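Local coordinates for protein putative enoyl-CoA hydratase/isomerase (Mycobacterium abscessus, PDB 4MI2) that probably isomerises the ring epoxide of 2-(1,2-epoxy-1,2-dihydrophenyl)acetyl-CoA in phenylacetate degradation, as a member of the enoyl-CoA hydratase/isomerase (crotonase) family, at residues L23-P26 with L32-T35; T35-L40 with R90-P95; R222-A227 with L233-S238. All blocks are in the same frame, centred on the assembly; numbering follows the deposited sequence.

Interaction 1: residues L23-P26 with L32-T35; sequences LDRP and LDRT
R25 faces L32 and D33 across a short loop, and the nearest alpha carbons, CA of R25 and CA of L32, are 8.6 Å apart. At that spacing the backbones do not bond to each other, and the contact is made by two side chains. The guanidinium of R25 and the carboxylate of D33 lie almost parallel, with planes 11° apart. D33 OD2 sits over the centre of the guanidinium face, 3.6 Å from R25 CZ. The salt bridge is long, with R25 NH2 and D33 OD2 3.8 Å apart. No N-H points at this oxygen, so the attraction is one of charge and stacking. R25 reaches it on an extended chain, whose CG is turned opposite the backbone N (chi1 -161°).

NH1 of R25 has its stronger partners outside the two segments: it donates to A31 O and forms a salt bridge with D70 OD1. D33 is also held from a second direction. Its chi1 of 65° sets CG between the backbone N and the carbonyl carbon, and OD1 accepts a hydrogen bond from M36 N. This is an N-cap, and it fixes the carboxylate at the start of helix 34-49. The positive guanidinium and the helix start would both be expected to favour the charged form of D33. L23 and R25 also pack on M36 of the same helix.

The contact closes the loop between strand 18-23 and helix 34-49. Strand 55-60 follows, parallel and next to 18-23 in the sheet, so the loop is the strand-to-helix connection of a beta-alpha-beta crossover, here in the crotonase fold.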
# COMPACT_ATOMS: atom_id res chain seq x y z
N LEU B 23 -3.03 12.06 27.75
CA LEU B 23 -1.70 11.91 28.33
C LEU B 23 -1.41 13.20 29.09
O LEU B 23 -1.49 14.28 28.52
CB LEU B 23 -0.65 11.68 27.24
CG LEU B 23 -0.95 10.56 26.23
CD1 LEU B 23 0.21 10.38 25.27
CD2 LEU B 23 -1.27 9.25 26.93
N ASP B 24 -1.10 13.07 30.39
CA ASP B 24 -1.02 14.23 31.27
C ASP B 24 0.23 14.18 32.15
O ASP B 24 0.17 14.26 33.37
CB ASP B 24 -2.29 14.30 32.13
CG ASP B 24 -2.54 15.68 32.71
OD1 ASP B 24 -1.94 16.69 32.28
OD2 ASP B 24 -3.40 15.77 33.61
N ARG B 25 1.37 14.05 31.49
CA ARG B 25 2.67 14.16 32.13
C ARG B 25 3.47 15.21 31.34
O ARG B 25 4.57 14.92 30.85
CB ARG B 25 3.35 12.79 32.13
CG ARG B 25 4.48 12.67 33.13
CD ARG B 25 5.28 11.39 32.93
NE ARG B 25 6.49 11.40 33.76
CZ ARG B 25 7.60 10.73 33.50
NH1 ARG B 25 7.71 9.95 32.42
NH2 ARG B 25 8.63 10.83 34.34
N PRO B 26 2.92 16.43 31.20
CA PRO B 26 3.53 17.46 30.35
C PRO B 26 4.97 17.81 30.73
O PRO B 26 5.76 18.16 29.86
CB PRO B 26 2.63 18.68 30.54
CG PRO B 26 1.90 18.44 31.83
CD PRO B 26 1.73 16.95 31.90
N LEU B 32 6.70 7.88 28.54
CA LEU B 32 5.93 6.78 29.11
C LEU B 32 6.73 6.00 30.15
O LEU B 32 7.60 5.20 29.80
CB LEU B 32 5.44 5.84 28.01
CG LEU B 32 4.64 6.53 26.89
CD1 LEU B 32 4.36 5.55 25.78
CD2 LEU B 32 3.35 7.13 27.43
N ASP B 33 6.46 6.26 31.43
CA ASP B 33 7.03 5.46 32.52
C ASP B 33 5.99 4.40 32.96
O ASP B 33 4.90 4.34 32.38
CB ASP B 33 7.48 6.35 33.68
CG ASP B 33 6.34 7.11 34.36
OD1 ASP B 33 5.17 7.03 33.92
OD2 ASP B 33 6.62 7.79 35.37
N ARG B 34 6.31 3.58 33.94
CA ARG B 34 5.45 2.45 34.30
C ARG B 34 4.02 2.89 34.68
O ARG B 34 3.05 2.27 34.25
CB ARG B 34 6.07 1.62 35.44
CG ARG B 34 7.16 0.67 34.96
CD ARG B 34 7.64 -0.24 36.07
NE ARG B 34 8.35 0.54 37.08
CZ ARG B 34 9.64 0.88 37.02
NH1 ARG B 34 10.17 1.60 37.99
NH2 ARG B 34 10.39 0.49 36.00
N THR B 35 3.92 3.94 35.48
CA THR B 35 2.63 4.50 35.91
C THR B 35 1.80 4.94 34.71
O THR B 35 0.62 4.63 34.61
CB THR B 35 2.83 5.72 36.82
OG1 THR B 35 3.58 5.33 37.96
CG2 THR B 35 1.50 6.31 37.27

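Interaction 2: residues T35-L40 with R90-P95; sequences TMKTEL and REHYNP
K37 lies across H92 and Y93, and its aliphatic chain makes most of the contact between two helices. The axes of segments 35-40 and 90-95 come within 9.4 Å at an angle of 43°. K37 CG lies anti to the carbonyl carbon (chi1 -72°), and the chain runs on extended through chi2. These two torsions lay CD over one face of the Y93 ring, toward its rim. This is a CH-pi contact, with CD 4.0 Å from the ring centroid. The same carbon touches H92 CB at 3.6 Å, and the two side chains meet at about a right angle.

The bend at chi3 (-83°) then turns CE and NZ toward Q69 OE1 and T88 OG1, to which NZ bonds. Y93 OH bonds to the same Q69 oxygen, and H92 ND1 bonds to T88 OG1. Q69 and T88 thus tie the ends of all three side chains together. E91 CG lies over one face of the H92 imidazole, 3.7 Å above its plane. T38 OG1, bonded to R34 O, is 4.2 Å from H92 CD2.

At the edge of the H92 ring, in its plane, a water donates to H92 O at 3.1 Å and weakly to K37 O. Segment 90-95 contains a wider pi-type turn at 90-93 and is kinked at P95, whose N lacks a bond to the preceding turn.

Helix 34-49 links strands 18-23 and 55-60, and helix 87-102 lies between 55-60 and 107-111. Their packing joins successive crossovers of the parallel part of the crotonase sheet.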
# COMPACT_ATOMS: atom_id res chain seq x y z
N THR B 35 3.92 3.94 35.48
CA THR B 35 2.63 4.50 35.91
C THR B 35 1.80 4.94 34.71
O THR B 35 0.62 4.63 34.61
CB THR B 35 2.83 5.72 36.82
OG1 THR B 35 3.58 5.33 37.96
CG2 THR B 35 1.50 6.31 37.27
N MET B 36 2.45 5.66 33.81
CA MET B 36 1.81 6.14 32.59
C MET B 36 1.31 4.99 31.71
O MET B 36 0.21 5.05 31.16
CB MET B 36 2.82 6.96 31.82
CG MET B 36 2.22 7.81 30.74
SD MET B 36 2.00 9.50 31.30
CE MET B 36 1.66 10.25 29.72
N LYS B 37 2.13 3.95 31.56
CA LYS B 37 1.80 2.79 30.73
C LYS B 37 0.65 1.96 31.30
O LYS B 37 -0.25 1.55 30.57
CB LYS B 37 3.04 1.91 30.54
CG LYS B 37 4.07 2.55 29.61
CD LYS B 37 5.32 1.71 29.41
CE LYS B 37 6.32 1.89 30.53
NZ LYS B 37 7.69 1.50 30.08
N THR B 38 0.70 1.73 32.61
CA THR B 38 -0.36 1.01 33.31
C THR B 38 -1.70 1.76 33.23
O THR B 38 -2.74 1.14 33.00
CB THR B 38 0.04 0.77 34.78
OG1 THR B 38 1.16 -0.14 34.81
CG2 THR B 38 -1.10 0.16 35.57
N GLU B 39 -1.67 3.08 33.42
CA GLU B 39 -2.90 3.87 33.41
C GLU B 39 -3.44 4.01 31.98
O GLU B 39 -4.66 4.03 31.77
CB GLU B 39 -2.67 5.24 34.07
CG GLU B 39 -2.45 5.18 35.58
CD GLU B 39 -2.35 6.56 36.23
OE1 GLU B 39 -2.49 7.59 35.54
OE2 GLU B 39 -2.12 6.62 37.46
N LEU B 40 -2.55 4.08 31.00
CA LEU B 40 -2.96 4.14 29.60
C LEU B 40 -3.70 2.85 29.20
O LEU B 40 -4.75 2.92 28.56
CB LEU B 40 -1.76 4.38 28.68
CG LEU B 40 -2.05 4.48 27.17
CD1 LEU B 40 -3.13 5.53 26.90
CD2 LEU B 40 -0.78 4.80 26.40
N ARG B 90 6.90 -6.29 26.16
CA ARG B 90 6.00 -7.42 26.31
C ARG B 90 4.98 -7.18 27.45
O ARG B 90 3.80 -7.49 27.32
CB ARG B 90 6.82 -8.69 26.58
CG ARG B 90 6.35 -9.91 25.82
CD ARG B 90 7.23 -11.10 26.14
NE ARG B 90 8.44 -11.17 25.32
CZ ARG B 90 8.49 -11.65 24.08
NH1 ARG B 90 9.65 -11.70 23.44
NH2 ARG B 90 7.39 -12.08 23.47
N GLU B 91 5.45 -6.60 28.54
CA GLU B 91 4.63 -6.36 29.73
C GLU B 91 3.69 -5.16 29.61
O GLU B 91 2.59 -5.18 30.14
CB GLU B 91 5.56 -6.19 30.95
CG GLU B 91 4.86 -5.90 32.28
CD GLU B 91 5.83 -5.70 33.45
OE1 GLU B 91 7.07 -5.88 33.29
OE2 GLU B 91 5.35 -5.37 34.56
N HIS B 92 4.11 -4.10 28.92
CA HIS B 92 3.35 -2.84 28.89
C HIS B 92 2.88 -2.39 27.52
O HIS B 92 1.70 -2.11 27.32
CB HIS B 92 4.18 -1.71 29.50
CG HIS B 92 4.50 -1.92 30.94
ND1 HIS B 92 5.79 -2.13 31.39
CD2 HIS B 92 3.70 -2.00 32.03
CE1 HIS B 92 5.77 -2.29 32.70
NE2 HIS B 92 4.51 -2.22 33.11
N TYR B 93 3.81 -2.30 26.57
CA TYR B 93 3.50 -1.76 25.25
C TYR B 93 2.58 -2.67 24.45
O TYR B 93 1.60 -2.22 23.87
CB TYR B 93 4.78 -1.45 24.48
CG TYR B 93 5.50 -0.24 25.03
CD1 TYR B 93 6.67 -0.37 25.78
CD2 TYR B 93 5.00 1.03 24.81
CE1 TYR B 93 7.32 0.73 26.29
CE2 TYR B 93 5.65 2.15 25.31
CZ TYR B 93 6.81 1.99 26.05
OH TYR B 93 7.43 3.10 26.55
N ASN B 94 2.89 -3.96 24.43
CA ASN B 94 2.07 -4.91 23.70
C ASN B 94 0.60 -4.91 24.15
O ASN B 94 -0.28 -4.75 23.31
CB ASN B 94 2.73 -6.31 23.67
CG ASN B 94 3.94 -6.37 22.74
OD1 ASN B 94 4.30 -5.38 22.10
ND2 ASN B 94 4.57 -7.55 22.64
N PRO B 95 0.32 -5.02 25.47
CA PRO B 95 -1.10 -4.91 25.88
C PRO B 95 -1.78 -3.59 25.48
O PRO B 95 -2.96 -3.59 25.11
CB PRO B 95 -1.05 -5.05 27.41
CG PRO B 95 0.23 -5.77 27.69
CD PRO B 95 1.20 -5.41 26.58
O HOH W 1 0.55 -1.10 30.06

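Interaction 3: residues R222-A227 with L233-S238; sequences RRNAVA and LEREAS
R223 lays its guanidinium over one face of the R235 guanidinium, with centres 4.3 Å apart and planes at 24°. The two belong to a helical hairpin, in which helix 211-223 turns through a short loop into helix 229-244. The stack is offset, and R223 NH2 comes 3.5 Å from R235 NE. Both groups are probably charged, so the pair is a like-charge stack. Each arginine also touches a crystal neighbour, which may influence the pose. R223 is bent at chi3 (83°), whereas R235 is extended from CG to NE.

N224 meets the edge of R235. R235 NH2 donates to N224 OD1 at 3.1 Å, with an N-H...O angle of 163°. The amide and guanidinium are nearly coplanar, so the bond runs within the guanidinium plane.

The other amide end faces the trimer interface. N224 ND2 bonds to S153 of the third subunit, and E236 binds that serine through OE2 and the backbone N of A151 of that subunit through OE1. The hairpin is therefore part of the subunit contact. Further along the loop, A227 CB packs 3.5 Å from R235 NH2.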
# COMPACT_ATOMS: atom_id res chain seq x y z
N ARG B 222 -10.29 -4.04 8.21
CA ARG B 222 -9.18 -4.79 8.81
C ARG B 222 -9.12 -6.26 8.37
O ARG B 222 -8.06 -6.77 8.06
CB ARG B 222 -9.25 -4.71 10.33
CG ARG B 222 -8.85 -3.35 10.88
CD ARG B 222 -9.29 -3.23 12.32
NE ARG B 222 -8.66 -2.11 13.02
CZ ARG B 222 -8.76 -1.90 14.33
NH1 ARG B 222 -9.48 -2.72 15.09
NH2 ARG B 222 -8.14 -0.87 14.89
N ARG B 223 -10.27 -6.92 8.32
CA ARG B 223 -10.31 -8.33 7.91
C ARG B 223 -9.97 -8.56 6.42
O ARG B 223 -9.37 -9.58 6.07
CB ARG B 223 -11.70 -8.92 8.18
CG ARG B 223 -12.03 -9.11 9.65
CD ARG B 223 -13.40 -9.77 9.77
NE ARG B 223 -13.33 -11.22 9.62
CZ ARG B 223 -14.39 -12.03 9.56
NH1 ARG B 223 -15.63 -11.54 9.61
NH2 ARG B 223 -14.20 -13.35 9.44
N ASN B 224 -10.37 -7.62 5.58
CA ASN B 224 -10.37 -7.81 4.13
C ASN B 224 -9.15 -7.25 3.43
O ASN B 224 -9.06 -7.32 2.20
CB ASN B 224 -11.65 -7.21 3.51
CG ASN B 224 -12.89 -8.00 3.86
OD1 ASN B 224 -12.82 -9.17 4.24
ND2 ASN B 224 -14.05 -7.37 3.73
N ALA B 225 -8.22 -6.69 4.21
CA ALA B 225 -7.00 -6.06 3.68
C ALA B 225 -6.32 -6.92 2.62
O ALA B 225 -6.04 -6.44 1.53
CB ALA B 225 -6.03 -5.75 4.82
N VAL B 226 -6.05 -8.18 2.95
CA VAL B 226 -5.42 -9.10 2.00
C VAL B 226 -6.22 -10.38 1.70
O VAL B 226 -5.67 -11.36 1.20
CB VAL B 226 -3.97 -9.44 2.43
CG1 VAL B 226 -3.13 -8.17 2.44
CG2 VAL B 226 -3.94 -10.16 3.78
N ALA B 227 -7.52 -10.35 1.96
CA ALA B 227 -8.35 -11.54 1.81
C ALA B 227 -8.70 -11.85 0.34
O ALA B 227 -8.81 -10.94 -0.48
CB ALA B 227 -9.63 -11.36 2.62
N LEU B 233 -16.36 -10.71 -0.17
CA LEU B 233 -17.76 -10.56 -0.55
C LEU B 233 -18.72 -11.21 0.47
O LEU B 233 -19.76 -10.61 0.81
CB LEU B 233 -17.99 -11.14 -1.96
CG LEU B 233 -17.27 -10.42 -3.11
CD1 LEU B 233 -17.43 -11.19 -4.40
CD2 LEU B 233 -17.72 -8.98 -3.28
N GLU B 234 -18.37 -12.39 0.97
CA GLU B 234 -19.17 -13.07 2.00
C GLU B 234 -19.31 -12.21 3.24
O GLU B 234 -20.40 -12.03 3.75
CB GLU B 234 -18.57 -14.43 2.38
N ARG B 235 -18.18 -11.69 3.73
CA ARG B 235 -18.17 -10.86 4.94
C ARG B 235 -18.95 -9.56 4.77
O ARG B 235 -19.64 -9.13 5.69
CB ARG B 235 -16.73 -10.54 5.35
CG ARG B 235 -15.96 -11.75 5.84
CD ARG B 235 -14.47 -11.51 5.73
NE ARG B 235 -13.69 -12.72 6.01
CZ ARG B 235 -12.37 -12.80 5.87
NH1 ARG B 235 -11.75 -13.93 6.15
NH2 ARG B 235 -11.68 -11.75 5.44
N GLU B 236 -18.82 -8.94 3.60
CA GLU B 236 -19.58 -7.74 3.26
C GLU B 236 -21.08 -8.02 3.29
O GLU B 236 -21.83 -7.25 3.89
CB GLU B 236 -19.15 -7.15 1.90
CG GLU B 236 -17.81 -6.40 1.95
CD GLU B 236 -17.36 -5.88 0.59
OE1 GLU B 236 -17.96 -6.28 -0.45
OE2 GLU B 236 -16.40 -5.08 0.54
N ALA B 237 -21.51 -9.12 2.67
CA ALA B 237 -22.94 -9.49 2.68
C ALA B 237 -23.49 -9.70 4.09
O ALA B 237 -24.59 -9.26 4.40
CB ALA B 237 -23.19 -10.73 1.84
N SER B 238 -22.73 -10.38 4.95
CA SER B 238 -23.20 -10.64 6.31
C SER B 238 -23.33 -9.36 7.11
O SER B 238 -24.32 -9.17 7.84
CB SER B 238 -22.28 -11.61 7.04
OG SER B 238 -22.37 -12.88 6.43

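How the interactions relate
The three interactions follow one another along the chain. Interactions 1 and 2 share T35 and helix 34-49, and their centres are 10 Å apart. They form one continuous patch, where L32 packs on Y93 and L32 O lies beside K37 CE. Interaction 3 belongs to the late helical hairpin, its centre 38 Å from that of interaction 1 and 31 Å from that of interaction 2. Within one chain it touches neither. The trimer brings them closer: R90 of interaction 2 bonds to S238 of a neighbouring subunit, a residue of that subunit's interaction 3. The crossover region of one chain thus meets the helical hairpin of another.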